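Local coordinates for protein putative modification methylase (Thermus thermophilus, PDB 2ZIG) that probably transfers a methyl group from S-adenosyl-L-methionine to the N4 atom of cytosine in DNA, as a member of the N(4)/N(6)-methyltransferase family, at residues A39-V44 against F84-P89; G90-I95 against I170-K175; D206-E211 against P219-L224; I135-T140 against T165-I170; T249-A254 against E275-E280. All blocks are in the same frame, centred on the assembly; numbering follows the deposited sequence.

Contact 1 of 5, residues A39-V44 against F84-P89; sequences ASVHLV and FRLLVP
Ala-39 and Val-41 hold the carbonyl groups at the end of helix 66-86 through their backbone N-H groups. Ala-39 N gives a nearly straight bond, 174° at the hydrogen, to Arg-85 O at 2.9 Å, lying in the carbonyl plane. Two residues on, Val-41 N reaches Leu-86 O at 2.8 Å from above that carbonyl's plane, while Ser-40 N adds a weak, strongly bent bond to the same oxygen. The exchange is returned by Val-88 N, which donates to Val-41 O at 2.8 Å. That oxygen also receives the Leu-87 CA hydrogen, with 3.2 Å between Leu-87 CA and Val-41 O. Val-41 and Leu-87 thus form a parallel bridge just where the chain leaves the helix.

Around the bonds sits a greasy layer. Val-41 splits its two methyls between neighbours: CG1, anti to the backbone N (chi1 173°), lies near Leu-87 CD1, and CG2 rests 4.0 Å from Leu-86 CB. Leu-87 CD1 goes on to meet Val-44 CG2 at 3.8 Å. Val-88 CG1 lies against Ala-39 O, and its CG2 is 3.8 Å from His-42 ND1. Strand 238-241 covers Val-41, Val-44 and Leu-86 through Leu-240.

Leu-86 O and Arg-85 O, at a helix end where no further turn can take them up, are satisfied by the incoming loop. The chemistry is therefore mainly backbone to backbone, and it ties the last turn of the helix to the start of strand 41-46.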
# COMPACT_ATOMS: atom_id res chain seq x y z
N ALA B 39 21.12 12.02 14.64
CA ALA B 39 21.93 11.37 13.63
C ALA B 39 22.84 10.29 14.19
O ALA B 39 24.00 10.19 13.80
CB ALA B 39 22.76 12.41 12.89
N SER B 40 22.31 9.47 15.10
CA SER B 40 23.09 8.40 15.69
C SER B 40 22.60 7.00 15.29
O SER B 40 23.19 6.00 15.68
CB SER B 40 23.08 8.51 17.22
OG SER B 40 21.76 8.39 17.73
N VAL B 41 21.51 6.94 14.52
CA VAL B 41 20.94 5.66 14.10
C VAL B 41 20.96 5.51 12.58
O VAL B 41 20.62 6.44 11.85
CB VAL B 41 19.49 5.49 14.62
CG1 VAL B 41 18.86 4.25 14.02
CG2 VAL B 41 19.50 5.41 16.13
N HIS B 42 21.34 4.33 12.11
CA HIS B 42 21.44 4.08 10.68
C HIS B 42 20.21 3.46 10.03
O HIS B 42 19.89 3.77 8.88
CB HIS B 42 22.66 3.19 10.41
CG HIS B 42 23.92 3.70 11.02
ND1 HIS B 42 24.54 4.86 10.59
CD2 HIS B 42 24.63 3.26 12.08
CE1 HIS B 42 25.58 5.11 11.36
NE2 HIS B 42 25.66 4.16 12.27
N LEU B 43 19.54 2.58 10.75
CA LEU B 43 18.36 1.90 10.23
C LEU B 43 17.39 1.55 11.34
O LEU B 43 17.81 1.23 12.45
CB LEU B 43 18.77 0.60 9.53
CG LEU B 43 17.66 -0.40 9.17
CD1 LEU B 43 16.75 0.21 8.12
CD2 LEU B 43 18.28 -1.70 8.65
N VAL B 44 16.11 1.62 11.03
CA VAL B 44 15.06 1.26 11.98
C VAL B 44 14.13 0.22 11.33
O VAL B 44 13.64 0.42 10.23
CB VAL B 44 14.20 2.48 12.38
CG1 VAL B 44 13.10 2.05 13.34
CG2 VAL B 44 15.07 3.56 13.02
N PHE B 84 13.11 10.20 12.85
CA PHE B 84 13.63 11.06 11.80
C PHE B 84 14.84 11.85 12.28
O PHE B 84 15.78 12.12 11.52
CB PHE B 84 12.54 12.02 11.31
CG PHE B 84 12.99 12.92 10.19
CD1 PHE B 84 13.59 14.14 10.46
CD2 PHE B 84 12.81 12.54 8.87
CE1 PHE B 84 14.02 14.98 9.42
CE2 PHE B 84 13.24 13.37 7.83
CZ PHE B 84 13.84 14.59 8.11
N ARG B 85 14.83 12.21 13.56
CA ARG B 85 15.91 12.97 14.15
C ARG B 85 17.11 12.09 14.46
O ARG B 85 18.26 12.50 14.29
CB ARG B 85 15.40 13.65 15.43
CG ARG B 85 16.16 14.89 15.82
CD ARG B 85 16.98 14.63 17.05
NE ARG B 85 16.19 14.04 18.11
CZ ARG B 85 16.70 13.60 19.25
NH1 ARG B 85 18.01 13.68 19.47
NH2 ARG B 85 15.92 13.04 20.17
N LEU B 86 16.84 10.87 14.92
CA LEU B 86 17.90 9.92 15.26
C LEU B 86 18.60 9.38 14.01
O LEU B 86 19.81 9.16 14.00
CB LEU B 86 17.30 8.75 16.05
CG LEU B 86 17.12 8.85 17.56
CD1 LEU B 86 16.73 10.25 17.97
CD2 LEU B 86 16.07 7.84 18.00
N LEU B 87 17.83 9.18 12.95
CA LEU B 87 18.35 8.65 11.70
C LEU B 87 19.45 9.54 11.11
O LEU B 87 19.38 10.78 11.18
CB LEU B 87 17.20 8.52 10.70
CG LEU B 87 16.95 7.22 9.94
CD1 LEU B 87 16.96 6.01 10.87
CD2 LEU B 87 15.61 7.34 9.22
N VAL B 88 20.49 8.92 10.55
CA VAL B 88 21.56 9.67 9.92
C VAL B 88 21.05 9.94 8.51
O VAL B 88 20.31 9.14 7.94
CB VAL B 88 22.87 8.85 9.81
CG1 VAL B 88 23.33 8.43 11.19
CG2 VAL B 88 22.66 7.64 8.91
N PRO B 89 21.41 11.10 7.93
CA PRO B 89 20.94 11.40 6.57
C PRO B 89 21.17 10.21 5.65
O PRO B 89 22.26 9.66 5.61
CB PRO B 89 21.79 12.60 6.18
CG PRO B 89 21.91 13.33 7.50
CD PRO B 89 22.23 12.20 8.47

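Contact 2 of 5, residues G90-I95 against I170-K175; sequences GGRLVI and ILMQRK
Arg-92 extends its guanidinium over to Met-172, whose SD lies at the edge of the group, in its plane, 3.8 Å from Arg-92 NH1. The bend at chi3 (67°) turns the end of the arginine along the sheet toward this sulfur. On the same face Arg-174 follows, its NH2 4.1 Å from Arg-92 NH2 and the two guanidinium planes almost perpendicular at 88°. Two like charges so near would probably repel; Arg-174 NH1 gives a weak hydrogen bond to His-110 O of the second subunit.

Val-94 completes this face. Its CG2 lies beside Met-172 SD, the side chains pointing the same way, while CG1 is pressed tightly on Ile-170 CG2 at 3.4 Å. Phe-232 and Leu-228 of helix 222-232 cover this layer. The other face carries Leu-93, Ile-95, Leu-171 and Gln-173, with Ile-95 CB 4.2 Å from Leu-171 CB and helix 115-125 packed above. There Gln-173 turns its OE1 to Asn-130.

Between the faces run reciprocal backbone bonds: Leu-93 with Gln-173, the N of Leu-93 being 2.7 Å from Gln-173 O, and Ile-95 with Leu-171. Lys-175 N to Gly-91 O and Gly-90 N to Lys-175 O continue the row to the strand ends. This antiparallel pairing, with strand 91-97 running parallel to strand 41-46 on its other side, belongs to the mixed sheet of a Rossmann-like AdoMet-dependent methyltransferase, covered by helices on both faces.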
# COMPACT_ATOMS: atom_id res chain seq x y z
N GLY B 90 20.13 9.81 4.93
CA GLY B 90 20.25 8.68 4.03
C GLY B 90 19.78 7.39 4.66
O GLY B 90 19.50 6.42 3.96
N GLY B 91 19.69 7.37 5.99
CA GLY B 91 19.23 6.19 6.69
C GLY B 91 17.73 6.07 6.48
O GLY B 91 17.09 6.99 5.97
N ARG B 92 17.14 4.95 6.88
CA ARG B 92 15.71 4.80 6.66
C ARG B 92 14.95 4.12 7.78
O ARG B 92 15.51 3.41 8.62
CB ARG B 92 15.46 4.04 5.35
CG ARG B 92 15.94 2.59 5.33
CD ARG B 92 15.60 1.91 4.01
NE ARG B 92 16.34 2.49 2.89
CZ ARG B 92 16.08 2.26 1.61
NH1 ARG B 92 15.09 1.44 1.25
NH2 ARG B 92 16.82 2.84 0.67
N LEU B 93 13.65 4.39 7.80
CA LEU B 93 12.74 3.80 8.76
C LEU B 93 11.91 2.78 7.97
O LEU B 93 11.19 3.13 7.03
CB LEU B 93 11.84 4.89 9.35
CG LEU B 93 10.49 4.50 9.96
CD1 LEU B 93 10.68 3.76 11.28
CD2 LEU B 93 9.68 5.75 10.17
N VAL B 94 12.05 1.51 8.33
CA VAL B 94 11.32 0.43 7.66
C VAL B 94 10.21 -0.00 8.61
O VAL B 94 10.48 -0.35 9.76
CB VAL B 94 12.24 -0.78 7.38
CG1 VAL B 94 11.49 -1.84 6.58
CG2 VAL B 94 13.46 -0.33 6.60
N ILE B 95 8.97 0.02 8.14
CA ILE B 95 7.83 -0.35 8.97
C ILE B 95 7.02 -1.51 8.39
O ILE B 95 6.45 -1.41 7.31
CB ILE B 95 6.91 0.87 9.18
CG1 ILE B 95 7.73 2.06 9.68
CG2 ILE B 95 5.83 0.53 10.18
CD1 ILE B 95 6.96 3.37 9.74
N ILE B 170 5.72 -3.52 3.72
CA ILE B 170 6.99 -3.14 4.32
C ILE B 170 7.28 -1.77 3.78
O ILE B 170 7.81 -1.63 2.68
CB ILE B 170 8.12 -4.12 3.96
CG1 ILE B 170 7.76 -5.52 4.49
CG2 ILE B 170 9.43 -3.67 4.61
CD1 ILE B 170 8.79 -6.59 4.13
N LEU B 171 6.90 -0.76 4.55
CA LEU B 171 7.09 0.64 4.19
C LEU B 171 8.54 1.07 4.30
O LEU B 171 9.24 0.68 5.23
CB LEU B 171 6.22 1.52 5.09
CG LEU B 171 4.74 1.12 5.10
CD1 LEU B 171 3.96 1.97 6.09
CD2 LEU B 171 4.17 1.28 3.70
N MET B 172 8.99 1.87 3.35
CA MET B 172 10.36 2.35 3.32
C MET B 172 10.33 3.88 3.34
O MET B 172 9.89 4.52 2.38
CB MET B 172 11.05 1.86 2.05
CG MET B 172 10.96 0.35 1.84
SD MET B 172 12.25 -0.55 2.70
CE MET B 172 12.04 -2.19 2.00
N GLN B 173 10.80 4.45 4.44
CA GLN B 173 10.82 5.90 4.60
C GLN B 173 12.25 6.36 4.84
O GLN B 173 12.83 6.09 5.89
CB GLN B 173 9.92 6.29 5.77
CG GLN B 173 8.48 5.84 5.57
CD GLN B 173 7.85 6.46 4.34
OE1 GLN B 173 7.38 5.75 3.44
NE2 GLN B 173 7.85 7.79 4.29
N ARG B 174 12.81 7.05 3.85
CA ARG B 174 14.18 7.52 3.93
C ARG B 174 14.34 8.97 4.37
O ARG B 174 13.58 9.84 3.95
CB ARG B 174 14.87 7.34 2.57
CG ARG B 174 16.35 7.65 2.56
CD ARG B 174 17.02 7.12 1.29
NE ARG B 174 16.52 7.77 0.09
CZ ARG B 174 16.80 7.38 -1.15
NH1 ARG B 174 16.29 8.02 -2.19
NH2 ARG B 174 17.58 6.32 -1.35
N LYS B 175 15.32 9.21 5.23
CA LYS B 175 15.60 10.56 5.70
C LYS B 175 16.54 11.17 4.68
O LYS B 175 17.67 10.71 4.52
CB LYS B 175 16.29 10.55 7.06
CG LYS B 175 16.73 11.94 7.52
CD LYS B 175 17.42 11.92 8.87
CE LYS B 175 17.79 13.32 9.30
NZ LYS B 175 18.44 13.34 10.64

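Contact 3 of 5, residues D206-E211 against P219-L224; sequences DDIPGE and PFPLEL
Ile-208 in the loop after strand 204-205 packs on the N-terminal end of helix 222-232, where Pro-221 occupies the N-cap position. The isoleucine uses every branch. Its CG2, anti to the backbone N, comes obliquely to the Pro-221 ring at CG, 4.0 Å away. CD1 lies 3.7 Å from Glu-223 CG and beside the backbone of Leu-224, 4.0 Å from its CA. CG1 meets the carboxylate end of Glu-223, with OE1 at 3.7 Å. Glu-223 is thus used here for its chain as much as for its charge, laid across the isoleucine with an extended side chain (chi1 172°, chi2 167°).

The loop stays with the proline beyond Ile-208, since Pro-221 CG also touches backbone oxygens of Pro-209 and Glu-211.

The second shell probably steadies this position. Asp-207 makes a salt bridge to Arg-227, one helical turn beyond Glu-223, which has a weak, long ion pair with the same arginine. Trp-136 of strand 129-137 touches both Pro-221 and Leu-224, and donates from NE1 to Ile-208 O. Side chain to side chain, Pro-221 is about 6 Å from Thr-248, a residue seen to bind S-adenosyl-L-methionine. The closest approach of the proline to the loop is Pro-221 CG to Pro-209 O, 3.7 Å.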
# COMPACT_ATOMS: atom_id res chain seq x y z
N ASP B 206 7.62 -13.72 -1.28
CA ASP B 206 6.64 -14.78 -1.08
C ASP B 206 7.26 -16.06 -0.53
O ASP B 206 6.60 -17.10 -0.48
CB ASP B 206 5.92 -15.09 -2.40
CG ASP B 206 6.85 -15.69 -3.45
OD1 ASP B 206 8.08 -15.69 -3.24
OD2 ASP B 206 6.34 -16.15 -4.49
N ASP B 207 8.51 -15.96 -0.10
CA ASP B 207 9.22 -17.12 0.43
C ASP B 207 9.40 -17.10 1.94
O ASP B 207 10.23 -17.83 2.48
CB ASP B 207 10.59 -17.23 -0.25
CG ASP B 207 11.45 -15.98 -0.05
OD1 ASP B 207 10.89 -14.92 0.30
OD2 ASP B 207 12.68 -16.06 -0.26
N ILE B 208 8.64 -16.25 2.63
CA ILE B 208 8.72 -16.18 4.09
C ILE B 208 7.31 -16.16 4.67
O ILE B 208 6.71 -15.09 4.84
CB ILE B 208 9.46 -14.91 4.56
CG1 ILE B 208 10.85 -14.85 3.95
CG2 ILE B 208 9.55 -14.91 6.07
CD1 ILE B 208 11.60 -13.58 4.30
N PRO B 209 6.77 -17.34 5.00
CA PRO B 209 5.42 -17.44 5.56
C PRO B 209 5.26 -16.87 6.97
O PRO B 209 6.22 -16.84 7.75
CB PRO B 209 5.14 -18.94 5.52
CG PRO B 209 6.51 -19.53 5.70
CD PRO B 209 7.35 -18.67 4.79
N GLY B 210 4.05 -16.42 7.27
CA GLY B 210 3.77 -15.87 8.58
C GLY B 210 3.93 -16.97 9.62
O GLY B 210 3.64 -18.13 9.34
N GLU B 211 4.39 -16.59 10.81
CA GLU B 211 4.62 -17.51 11.93
C GLU B 211 5.98 -18.20 11.80
O GLU B 211 7.02 -17.62 12.15
CB GLU B 211 3.52 -18.58 12.00
CG GLU B 211 2.19 -18.10 12.58
CD GLU B 211 1.59 -16.92 11.84
OE1 GLU B 211 2.16 -15.81 11.94
OE2 GLU B 211 0.56 -17.10 11.15
N PRO B 219 5.61 -10.01 15.58
CA PRO B 219 4.81 -9.62 14.41
C PRO B 219 5.42 -10.07 13.09
O PRO B 219 4.76 -10.04 12.05
CB PRO B 219 4.73 -8.10 14.54
CG PRO B 219 6.03 -7.76 15.18
CD PRO B 219 6.17 -8.83 16.25
N PHE B 220 6.69 -10.48 13.12
CA PHE B 220 7.34 -10.96 11.92
C PHE B 220 8.51 -11.90 12.21
O PHE B 220 9.15 -11.80 13.25
CB PHE B 220 7.78 -9.78 11.03
CG PHE B 220 8.66 -8.78 11.72
CD1 PHE B 220 9.99 -9.07 12.00
CD2 PHE B 220 8.17 -7.52 12.07
CE1 PHE B 220 10.82 -8.12 12.63
CE2 PHE B 220 8.98 -6.58 12.69
CZ PHE B 220 10.31 -6.88 12.97
N PRO B 221 8.77 -12.84 11.29
CA PRO B 221 9.85 -13.82 11.42
C PRO B 221 11.22 -13.18 11.48
O PRO B 221 11.46 -12.09 10.93
CB PRO B 221 9.69 -14.67 10.16
CG PRO B 221 8.24 -14.59 9.87
CD PRO B 221 7.96 -13.13 10.10
N LEU B 222 12.14 -13.87 12.15
CA LEU B 222 13.51 -13.39 12.27
C LEU B 222 14.07 -13.22 10.85
O LEU B 222 14.72 -12.22 10.54
CB LEU B 222 14.35 -14.41 13.03
CG LEU B 222 15.50 -13.92 13.92
CD1 LEU B 222 16.50 -15.06 14.05
CD2 LEU B 222 16.17 -12.70 13.33
N GLU B 223 13.82 -14.21 10.00
CA GLU B 223 14.32 -14.16 8.64
C GLU B 223 13.97 -12.89 7.89
O GLU B 223 14.77 -12.36 7.12
CB GLU B 223 13.84 -15.38 7.85
CG GLU B 223 14.19 -15.28 6.38
CD GLU B 223 14.01 -16.60 5.65
OE1 GLU B 223 12.97 -17.26 5.85
OE2 GLU B 223 14.91 -16.95 4.86
N LEU B 224 12.76 -12.39 8.10
CA LEU B 224 12.32 -11.17 7.44
C LEU B 224 13.14 -9.99 7.98
O LEU B 224 13.53 -9.09 7.24
CB LEU B 224 10.83 -10.95 7.69
CG LEU B 224 10.09 -9.82 6.97
CD1 LEU B 224 8.61 -10.06 7.03
CD2 LEU B 224 10.43 -8.48 7.60

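Contact 4 of 5, residues I135-T140 against T165-I170; sequences IWHKHT and TEIEYI
Thr-165, at the start of 165-170, sets its carbonyl O at the edge of the His-139 ring, near ND1. Glu-166 then does the polar work. Its OE1 accepts from His-137 NE2 at 2.8 Å, with the anti lone pair, nearly in the imidazole plane; ring and carboxylate lie side by side and only 21° apart. The His-137 ring stands anti to the backbone N (chi1 -162°), which carries NE2 toward Glu-166. Glu-166 O takes the N-H of His-139 at 3.1 Å. With an alanine replacing His-137, Glu-166 OE1 would probably lose its in-plane donor, although OE2 keeps a partner elsewhere.

Ile-167 points to the same face as His-137 and lays CG2 on Ile-135 CG2 at 3.8 Å. This face also meets the second subunit, whose Ile-135 packs on Ile-167.

Glu-168 pairs with Trp-136 by two backbone bonds, Trp-136 N being 3.0 Å from Glu-168 O. Its side chain runs alongside the indole, CB 3.7 Å from Trp-136 CE3, and Glu-168 OE2 sits 3.0 Å from Lys-138 CE. Lys-138 NZ stays 4.4 Å from Glu-168 OE2, beyond a salt bridge, and has a long, weak ion pair with Glu-211.

Tyr-169 CD1 lies 3.9 Å from Ile-135 CD1, and Ile-170 brings CD1 near Trp-136 CB. Strands 129-137 and 167-174 form an antiparallel pair in one wing of the methyltransferase sheet, and their ends help make the dimer interface.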
# COMPACT_ATOMS: atom_id res chain seq x y z
N ILE B 135 6.11 -5.87 -0.70
CA ILE B 135 4.92 -6.59 -0.33
C ILE B 135 5.29 -7.93 0.27
O ILE B 135 5.91 -8.76 -0.38
CB ILE B 135 4.01 -6.87 -1.55
CG1 ILE B 135 3.56 -5.56 -2.19
CG2 ILE B 135 2.78 -7.70 -1.11
CD1 ILE B 135 3.03 -4.55 -1.18
N TRP B 136 4.93 -8.14 1.53
CA TRP B 136 5.22 -9.40 2.16
C TRP B 136 4.03 -10.33 1.98
O TRP B 136 3.02 -10.19 2.66
CB TRP B 136 5.49 -9.20 3.65
CG TRP B 136 5.68 -10.49 4.39
CD1 TRP B 136 6.18 -11.67 3.89
CD2 TRP B 136 5.44 -10.72 5.78
NE1 TRP B 136 6.26 -12.61 4.89
CE2 TRP B 136 5.81 -12.06 6.06
CE3 TRP B 136 4.95 -9.92 6.83
CZ2 TRP B 136 5.70 -12.61 7.34
CZ3 TRP B 136 4.84 -10.48 8.10
CH2 TRP B 136 5.22 -11.81 8.34
N HIS B 137 4.15 -11.27 1.04
CA HIS B 137 3.08 -12.22 0.81
C HIS B 137 3.21 -13.24 1.92
O HIS B 137 3.92 -14.25 1.81
CB HIS B 137 3.20 -12.89 -0.56
CG HIS B 137 1.93 -13.52 -1.03
ND1 HIS B 137 1.82 -14.13 -2.26
CD2 HIS B 137 0.72 -13.62 -0.44
CE1 HIS B 137 0.58 -14.58 -2.41
NE2 HIS B 137 -0.10 -14.28 -1.32
N LYS B 138 2.55 -12.92 3.02
CA LYS B 138 2.54 -13.69 4.25
C LYS B 138 1.88 -15.04 4.09
O LYS B 138 2.49 -16.08 4.33
CB LYS B 138 1.79 -12.87 5.31
CG LYS B 138 2.18 -13.08 6.76
CD LYS B 138 1.35 -12.14 7.65
CE LYS B 138 1.68 -12.28 9.13
NZ LYS B 138 1.36 -13.62 9.69
N HIS B 139 0.62 -15.03 3.67
CA HIS B 139 -0.17 -16.24 3.50
C HIS B 139 -0.44 -16.56 2.04
O HIS B 139 -1.37 -16.03 1.44
CB HIS B 139 -1.49 -16.11 4.25
CG HIS B 139 -1.34 -15.67 5.67
ND1 HIS B 139 -1.90 -14.51 6.16
CD2 HIS B 139 -0.68 -16.24 6.71
CE1 HIS B 139 -1.59 -14.38 7.44
NE2 HIS B 139 -0.85 -15.41 7.80
N THR B 140 0.37 -17.46 1.48
CA THR B 140 0.26 -17.88 0.09
C THR B 140 -1.01 -18.70 -0.15
O THR B 140 -1.93 -18.70 0.68
CB THR B 140 1.48 -18.74 -0.31
OG1 THR B 140 2.67 -17.97 -0.14
CG2 THR B 140 1.37 -19.17 -1.77
N THR B 165 -7.13 -11.54 3.64
CA THR B 165 -5.82 -10.92 3.72
C THR B 165 -4.65 -11.88 3.59
O THR B 165 -4.51 -12.82 4.37
CB THR B 165 -5.66 -10.17 5.03
OG1 THR B 165 -6.75 -9.25 5.17
CG2 THR B 165 -4.36 -9.40 5.05
N GLU B 166 -3.79 -11.65 2.60
CA GLU B 166 -2.63 -12.50 2.40
C GLU B 166 -1.34 -11.71 2.54
O GLU B 166 -0.26 -12.29 2.50
CB GLU B 166 -2.65 -13.10 1.00
CG GLU B 166 -3.84 -13.96 0.70
CD GLU B 166 -3.95 -14.27 -0.77
OE1 GLU B 166 -2.90 -14.45 -1.42
OE2 GLU B 166 -5.08 -14.35 -1.28
N ILE B 167 -1.43 -10.40 2.72
CA ILE B 167 -0.23 -9.58 2.77
C ILE B 167 -0.08 -8.56 3.90
O ILE B 167 -1.03 -8.24 4.62
CB ILE B 167 -0.07 -8.77 1.46
CG1 ILE B 167 -1.19 -7.72 1.38
CG2 ILE B 167 -0.15 -9.71 0.24
CD1 ILE B 167 -1.05 -6.69 0.26
N GLU B 168 1.14 -8.05 4.00
CA GLU B 168 1.49 -6.98 4.92
C GLU B 168 2.40 -6.08 4.10
O GLU B 168 2.97 -6.52 3.10
CB GLU B 168 2.20 -7.51 6.16
CG GLU B 168 1.23 -8.05 7.18
CD GLU B 168 1.87 -8.29 8.52
OE1 GLU B 168 2.73 -7.48 8.91
OE2 GLU B 168 1.49 -9.28 9.18
N TYR B 169 2.53 -4.83 4.51
CA TYR B 169 3.32 -3.87 3.76
C TYR B 169 4.62 -3.51 4.46
O TYR B 169 4.64 -3.24 5.66
CB TYR B 169 2.50 -2.60 3.55
CG TYR B 169 1.13 -2.84 2.95
CD1 TYR B 169 0.92 -2.75 1.57
CD2 TYR B 169 0.05 -3.18 3.75
CE1 TYR B 169 -0.34 -3.00 1.01
CE2 TYR B 169 -1.21 -3.44 3.21
CZ TYR B 169 -1.40 -3.35 1.84
OH TYR B 169 -2.64 -3.61 1.31
N ILE B 170 5.72 -3.52 3.72
CA ILE B 170 6.99 -3.14 4.32
C ILE B 170 7.28 -1.77 3.78
O ILE B 170 7.81 -1.63 2.68
CB ILE B 170 8.12 -4.12 3.96
CG1 ILE B 170 7.76 -5.52 4.49
CG2 ILE B 170 9.43 -3.67 4.61
CD1 ILE B 170 8.79 -6.59 4.13

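Contact 5 of 5, residues T249-A254 against E275-E280; sequences TLIAAA and ERFARE
Leu-250 opens the contact by placing its carbonyl O at the edge of the Phe-277 ring, 3.7 Å from CE1. Ile-251, next along helix 248-255, carries most of it. Its CD1 stands over one face of the Arg-276 guanidinium, 3.5 Å from NE, where the two side chains cross at about a right angle. CG1, anti to the carbonyl carbon (chi1 -67°), slides past the phenylalanine ring with 3.8 Å to Phe-277 CD1, and CG2 presses on Glu-280 CB at 3.6 Å. Cut back to an alanine, position Ile-251 would probably open a gap between the arginine stem and the ring and leave Arg-276 less firmly held. One turn on, Ala-254 CB meets Phe-277 CZ at 3.5 Å, its small size letting the ring lie close to the helix.

The two helices run roughly parallel, 27° apart, with short-segment axes 9.7 Å from each other at closest approach. Arg-276 also bonds through NH2 to Thr-248 OG1, and Thr-248 is among the residues seen to bind S-adenosyl-L-methionine. The contact is almost wholly apolar, yet it rests on the carbon and NE end of a charged arginine, so packing and polar anchoring probably act together beside the cofactor site.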
# COMPACT_ATOMS: atom_id res chain seq x y z
N THR B 249 13.96 -7.92 15.91
CA THR B 249 14.87 -7.04 15.19
C THR B 249 16.25 -6.93 15.83
O THR B 249 17.26 -6.87 15.14
CB THR B 249 14.27 -5.65 15.05
OG1 THR B 249 12.98 -5.75 14.43
CG2 THR B 249 15.19 -4.77 14.20
N LEU B 250 16.29 -6.89 17.16
CA LEU B 250 17.56 -6.80 17.88
C LEU B 250 18.36 -8.06 17.57
O LEU B 250 19.55 -8.00 17.31
CB LEU B 250 17.30 -6.71 19.39
CG LEU B 250 16.94 -5.38 20.07
CD1 LEU B 250 16.41 -4.37 19.09
CD2 LEU B 250 15.92 -5.66 21.17
N ILE B 251 17.68 -9.20 17.59
CA ILE B 251 18.32 -10.48 17.30
C ILE B 251 18.85 -10.54 15.88
O ILE B 251 19.99 -10.95 15.66
CB ILE B 251 17.31 -11.62 17.54
CG1 ILE B 251 16.98 -11.69 19.03
CG2 ILE B 251 17.87 -12.94 17.04
CD1 ILE B 251 15.91 -12.71 19.37
N ALA B 252 18.03 -10.13 14.91
CA ALA B 252 18.42 -10.13 13.50
C ALA B 252 19.64 -9.23 13.33
O ALA B 252 20.57 -9.57 12.62
CB ALA B 252 17.28 -9.62 12.63
N ALA B 253 19.63 -8.08 13.99
CA ALA B 253 20.75 -7.14 13.90
C ALA B 253 22.05 -7.75 14.45
O ALA B 253 23.08 -7.75 13.77
CB ALA B 253 20.40 -5.87 14.66
N ALA B 254 21.99 -8.26 15.67
CA ALA B 254 23.18 -8.85 16.29
C ALA B 254 23.72 -10.07 15.55
O ALA B 254 24.94 -10.26 15.47
CB ALA B 254 22.87 -9.20 17.73
N GLU B 275 16.16 -13.13 27.17
CA GLU B 275 16.31 -14.58 27.19
C GLU B 275 16.35 -15.15 25.77
O GLU B 275 17.13 -16.05 25.47
CB GLU B 275 15.15 -15.22 27.99
CG GLU B 275 15.17 -14.88 29.50
CD GLU B 275 13.89 -15.29 30.23
OE1 GLU B 275 13.78 -15.00 31.44
OE2 GLU B 275 12.99 -15.90 29.61
N ARG B 276 15.49 -14.62 24.91
CA ARG B 276 15.43 -15.07 23.52
C ARG B 276 16.74 -14.70 22.82
O ARG B 276 17.34 -15.52 22.14
CB ARG B 276 14.24 -14.40 22.81
CG ARG B 276 14.00 -14.94 21.41
CD ARG B 276 12.96 -14.12 20.64
NE ARG B 276 12.95 -14.50 19.23
CZ ARG B 276 12.21 -13.91 18.29
NH1 ARG B 276 12.28 -14.33 17.04
NH2 ARG B 276 11.41 -12.90 18.60
N PHE B 277 17.16 -13.45 23.02
CA PHE B 277 18.39 -12.94 22.42
C PHE B 277 19.56 -13.85 22.73
O PHE B 277 20.30 -14.26 21.84
CB PHE B 277 18.66 -11.54 22.96
CG PHE B 277 19.81 -10.83 22.29
CD1 PHE B 277 19.58 -9.92 21.25
CD2 PHE B 277 21.12 -11.02 22.73
CE1 PHE B 277 20.63 -9.21 20.67
CE2 PHE B 277 22.18 -10.31 22.16
CZ PHE B 277 21.93 -9.40 21.13
N ALA B 278 19.74 -14.15 24.02
CA ALA B 278 20.83 -15.01 24.46
C ALA B 278 20.67 -16.42 23.93
O ALA B 278 21.60 -17.23 23.97
CB ALA B 278 20.90 -15.02 25.99
N ARG B 279 19.49 -16.72 23.42
CA ARG B 279 19.19 -18.04 22.88
C ARG B 279 19.52 -18.08 21.39
O ARG B 279 20.01 -19.08 20.87
CB ARG B 279 17.70 -18.33 23.11
CG ARG B 279 17.31 -19.79 23.23
CD ARG B 279 15.80 -19.89 23.44
NE ARG B 279 15.36 -19.15 24.62
CZ ARG B 279 14.24 -18.44 24.70
NH1 ARG B 279 13.94 -17.79 25.82
NH2 ARG B 279 13.42 -18.36 23.66
N GLU B 280 19.28 -16.96 20.71
CA GLU B 280 19.50 -16.85 19.27
C GLU B 280 20.80 -16.15 18.87
O GLU B 280 21.19 -16.21 17.71
CB GLU B 280 18.33 -16.10 18.62
CG GLU B 280 16.96 -16.43 19.21
CD GLU B 280 16.35 -17.69 18.65
OE1 GLU B 280 17.04 -18.73 18.60
OE2 GLU B 280 15.16 -17.64 18.27

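In the fold
Contacts 1, 2 and 4 lie in turn along one mixed sheet: strand 41-46 neighbours 91-97, which pairs with 167-174, which pairs with 129-137. In chain order contact 4 lies within the span of contact 2, overlapping it at Ile-170. Contact 1 comes before both, contact 3 and then contact 5 after them. Centres of contacts 1 and 2 are about 10 Å apart, those of 1 and 4 about 27 Å. Contact 3 joins contact 4 through Trp-136 and touches contact 5 where Leu-222 meets Ala-252. Helix 222-232 therefore links the outer wing of the sheet, near the second subunit, to the helices beside the S-adenosyl-L-methionine site.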